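Long-range contact in rnase 1 (Danio rerio, PDB 2VQ9), which cleaves RNA as a secreted ribonuclease of the pancreatic family, promotes angiogenesis and kills bacteria, the killing not depending on its RNase activity: residues His78-Thr88 with Leu96-Thr104. Sequence-based numbering, arbitrary orientation.
Sequences HVRTVCTGGGT and LYMSNDQFT. Unlike the reference sequence in segment 96-104: Asp101 (reference Asn).
Tyr97, just before the bridged Met98, meets Thr88 and Val82: its CA-H points at Thr88 O (CA to O 3.4 Å), CB lies against Val82 CG1, and the ring has the Gly87 carbonyl carbon at its edge. Met98 closes a two-bond antiparallel pair with Thr88, Thr88 N to Met98 O being 2.8 Å and Met98 N to Thr88 O 2.9 Å. At Ser99 the CB rests on Val82 CG2, while OG, at chi1 69° between the backbone N and the carbonyl carbon, donates to Asp101 O (2.7 Å) and is also hydrogen-bonded to Ile130 N of strand 120-135; opposite Ser99, Gly87 CA comes within 3.1 Å of Met98 O. Beyond the last bridge, Asn100 N donates to Gly86 O in a nearly straight bond, and its ND2 makes a weak hydrogen bond to Thr88 OG1 (3.2 Å), the two side chains crossing at about a right angle. Two waters join Asp101 to the other segment, one linking its OD2 to His78 NE2, the other its N to Gly86 O. Phe103 puts CE1 over one face of the His78 imidazole, 3.5 Å from NE2, with the planes inclined at 42°; His78 CG, anti to the backbone N (chi1 -175°), carries the imidazole there. Phe103 CE2 also lies 4.2 Å from Val82 CG2. The disulfide Cys83-Cys134 fastens segment 78-88 to strand 120-135, and strands 87-89 and 96-99 form a beta hairpin in the antiparallel sheet of the pancreatic ribonuclease fold.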
loop_
_atom_site.group_PDB
_atom_site.type_symbol
_atom_site.label_atom_id
_atom_site.label_comp_id
_atom_site.label_asym_id
_atom_site.label_seq_id
_atom_site.Cartn_x
_atom_site.Cartn_y
_atom_site.Cartn_z
ATOM N N HIS A 78 4.999 -10.388 6.855
ATOM C CA HIS A 78 4.877 -9.482 8.011
ATOM C C HIS A 78 3.573 -8.681 7.923
ATOM O O HIS A 78 2.788 -8.649 8.882
ATOM C CB HIS A 78 6.085 -8.555 8.051
ATOM C CG HIS A 78 6.152 -7.650 9.241
ATOM N ND1 HIS A 78 7.086 -6.641 9.340
ATOM C CD2 HIS A 78 5.385 -7.564 10.358
ATOM C CE1 HIS A 78 6.914 -5.992 10.482
ATOM N NE2 HIS A 78 5.895 -6.541 11.123
ATOM N N VAL A 79 3.312 -8.051 6.770
ATOM C CA VAL A 79 2.051 -7.307 6.619
ATOM C C VAL A 79 0.812 -8.209 6.818
ATOM O O VAL A 79 -0.192 -7.795 7.426
ATOM C CB VAL A 79 1.997 -6.534 5.295
ATOM C CG1 VAL A 79 0.595 -5.877 5.101
ATOM C CG2 VAL A 79 3.107 -5.473 5.263
ATOM N N ARG A 80 0.863 -9.434 6.304
ATOM C CA ARG A 80 -0.231 -10.402 6.508
ATOM C C ARG A 80 -0.687 -10.585 7.943
ATOM O O ARG A 80 -1.872 -10.851 8.194
ATOM C CB ARG A 80 0.158 -11.767 5.981
ATOM C CG ARG A 80 -0.218 -12.001 4.571
ATOM C CD ARG A 80 -0.489 -13.471 4.379
ATOM N NE ARG A 80 0.744 -14.222 4.244
ATOM C CZ ARG A 80 0.894 -15.479 4.649
ATOM N NH1 ARG A 80 -0.123 -16.129 5.224
ATOM N NH2 ARG A 80 2.057 -16.077 4.484
ATOM N N THR A 81 0.240 -10.454 8.885
ATOM C CA THR A 81 -0.072 -10.703 10.297
ATOM C C THR A 81 -1.085 -9.714 10.865
ATOM O O THR A 81 -1.625 -9.946 11.938
ATOM C CB THR A 81 1.178 -10.679 11.203
ATOM O OG1 THR A 81 1.721 -9.346 11.241
ATOM C CG2 THR A 81 2.232 -11.670 10.709
ATOM N N VAL A 82 -1.317 -8.603 10.163
ATOM C CA VAL A 82 -2.335 -7.663 10.587
ATOM C C VAL A 82 -3.710 -8.330 10.521
ATOM O O VAL A 82 -4.602 -7.987 11.307
ATOM C CB VAL A 82 -2.274 -6.335 9.785
ATOM C CG1 VAL A 82 -3.309 -5.346 10.297
ATOM C CG2 VAL A 82 -0.887 -5.716 9.933
ATOM N N CYS A 83 -3.854 -9.314 9.628
ATOM C CA CYS A 83 -5.110 -10.058 9.456
ATOM C C CYS A 83 -5.242 -11.327 10.307
ATOM O O CYS A 83 -6.320 -11.950 10.335
ATOM C CB CYS A 83 -5.293 -10.458 7.993
ATOM S SG CYS A 83 -5.472 -9.086 6.852
ATOM N N THR A 84 -4.167 -11.731 10.970
ATOM C CA THR A 84 -4.202 -12.982 11.731
ATOM C C THR A 84 -3.781 -12.825 13.195
ATOM O O THR A 84 -3.079 -13.675 13.740
ATOM C CB THR A 84 -3.362 -14.078 11.036
ATOM O OG1 THR A 84 -2.005 -13.641 10.899
ATOM C CG2 THR A 84 -3.952 -14.413 9.668
ATOM N N GLY A 85 -4.217 -11.743 13.838
ATOM C CA GLY A 85 -3.931 -11.532 15.270
ATOM C C GLY A 85 -3.166 -10.263 15.579
ATOM O O GLY A 85 -3.149 -9.786 16.721
ATOM N N GLY A 86 -2.530 -9.716 14.552
ATOM C CA GLY A 86 -1.684 -8.534 14.705
ATOM C C GLY A 86 -2.423 -7.230 14.495
ATOM O O GLY A 86 -1.803 -6.169 14.435
ATOM N N GLY A 87 -3.749 -7.305 14.422
ATOM C CA GLY A 87 -4.583 -6.126 14.254
ATOM C C GLY A 87 -5.877 -6.161 15.047
ATOM O O GLY A 87 -6.270 -7.209 15.589
ATOM N N THR A 88 -6.539 -5.003 15.064
ATOM C CA THR A 88 -7.779 -4.742 15.789
ATOM C C THR A 88 -8.896 -4.472 14.770
ATOM O O THR A 88 -8.783 -3.540 13.973
ATOM C CB THR A 88 -7.617 -3.474 16.672
ATOM O OG1 THR A 88 -6.651 -3.712 17.702
ATOM C CG2 THR A 88 -8.947 -3.060 17.302
ATOM N N LEU A 96 -12.174 -4.222 8.141
ATOM C CA LEU A 96 -10.958 -3.424 8.358
ATOM C C LEU A 96 -10.259 -3.752 9.662
ATOM O O LEU A 96 -10.900 -3.804 10.718
ATOM C CB LEU A 96 -11.269 -1.924 8.343
ATOM C CG LEU A 96 -11.781 -1.314 7.045
ATOM C CD1 LEU A 96 -12.003 0.201 7.189
ATOM C CD2 LEU A 96 -10.824 -1.612 5.887
ATOM N N TYR A 97 -8.939 -3.930 9.581
ATOM C CA TYR A 97 -8.085 -4.170 10.735
ATOM C C TYR A 97 -6.989 -3.134 10.843
ATOM O O TYR A 97 -6.269 -2.911 9.879
ATOM C CB TYR A 97 -7.429 -5.540 10.618
ATOM C CG TYR A 97 -8.411 -6.650 10.844
ATOM C CD1 TYR A 97 -8.437 -7.326 12.055
ATOM C CD2 TYR A 97 -9.352 -6.991 9.863
ATOM C CE1 TYR A 97 -9.356 -8.351 12.284
ATOM C CE2 TYR A 97 -10.282 -8.015 10.081
ATOM C CZ TYR A 97 -10.270 -8.685 11.294
ATOM O OH TYR A 97 -11.173 -9.698 11.537
ATOM N N MET A 98 -6.857 -2.525 12.023
ATOM C CA MET A 98 -5.770 -1.594 12.288
ATOM C C MET A 98 -4.600 -2.322 12.944
ATOM O O MET A 98 -4.811 -3.077 13.898
ATOM C CB MET A 98 -6.253 -0.436 13.164
ATOM C CG MET A 98 -5.182 0.607 13.447
ATOM S SD MET A 98 -5.717 1.924 14.557
ATOM C CE MET A 98 -7.093 2.609 13.625
ATOM N N SER A 99 -3.370 -2.117 12.445
ATOM C CA SER A 99 -2.225 -2.798 13.026
ATOM C C SER A 99 -2.004 -2.352 14.487
ATOM O O SER A 99 -2.255 -1.195 14.846
ATOM C CB SER A 99 -0.938 -2.616 12.197
ATOM O OG SER A 99 -0.475 -1.288 12.246
ATOM N N ASN A 100 -1.561 -3.291 15.315
ATOM C CA ASN A 100 -1.106 -2.977 16.678
ATOM C C ASN A 100 0.282 -2.306 16.714
ATOM O O ASN A 100 0.520 -1.473 17.582
ATOM C CB ASN A 100 -1.079 -4.223 17.570
ATOM C CG ASN A 100 -2.380 -5.004 17.563
ATOM O OD1 ASN A 100 -2.360 -6.235 17.599
ATOM N ND2 ASN A 100 -3.514 -4.306 17.526
ATOM N N ASP A 101 1.200 -2.671 15.804
ATOM C CA ASP A 101 2.515 -2.013 15.747
ATOM C C ASP A 101 2.486 -0.880 14.719
ATOM O O ASP A 101 1.672 -0.898 13.793
ATOM C CB ASP A 101 3.647 -2.972 15.331
ATOM C CG ASP A 101 3.869 -4.120 16.311
ATOM O OD1 ASP A 101 3.407 -4.018 17.473
ATOM O OD2 ASP A 101 4.535 -5.124 15.910
ATOM N N GLN A 102 3.413 0.061 14.872
ATOM C CA GLN A 102 3.674 1.074 13.860
ATOM C C GLN A 102 4.428 0.403 12.714
ATOM O O GLN A 102 5.253 -0.499 12.955
ATOM C CB GLN A 102 4.585 2.155 14.427
ATOM C CG GLN A 102 4.068 2.802 15.707
ATOM C CD GLN A 102 3.025 3.810 15.395
ATOM O OE1 GLN A 102 1.945 3.818 15.995
ATOM N NE2 GLN A 102 3.312 4.658 14.428
ATOM N N PHE A 103 4.129 0.853 11.487
ATOM C CA PHE A 103 4.906 0.513 10.298
ATOM C C PHE A 103 5.389 1.837 9.668
ATOM O O PHE A 103 4.743 2.880 9.783
ATOM C CB PHE A 103 4.035 -0.222 9.272
ATOM C CG PHE A 103 3.738 -1.662 9.610
ATOM C CD1 PHE A 103 4.446 -2.701 8.988
ATOM C CD2 PHE A 103 2.728 -1.988 10.526
ATOM C CE1 PHE A 103 4.137 -4.065 9.287
ATOM C CE2 PHE A 103 2.419 -3.331 10.836
ATOM C CZ PHE A 103 3.126 -4.370 10.214
ATOM N N THR A 104 6.532 1.791 9.015
ATOM C CA THR A 104 6.938 2.891 8.185
ATOM C C THR A 104 6.250 2.750 6.831
ATOM O O THR A 104 6.304 1.689 6.189
ATOM C CB THR A 104 8.461 2.925 8.054
ATOM O OG1 THR A 104 8.992 3.146 9.370
ATOM C CG2 THR A 104 8.904 4.055 7.108
HETATM O O HOH W 1 4.392 -5.540 13.242
HETATM O O HOH W 2 0.829 -5.065 13.956
#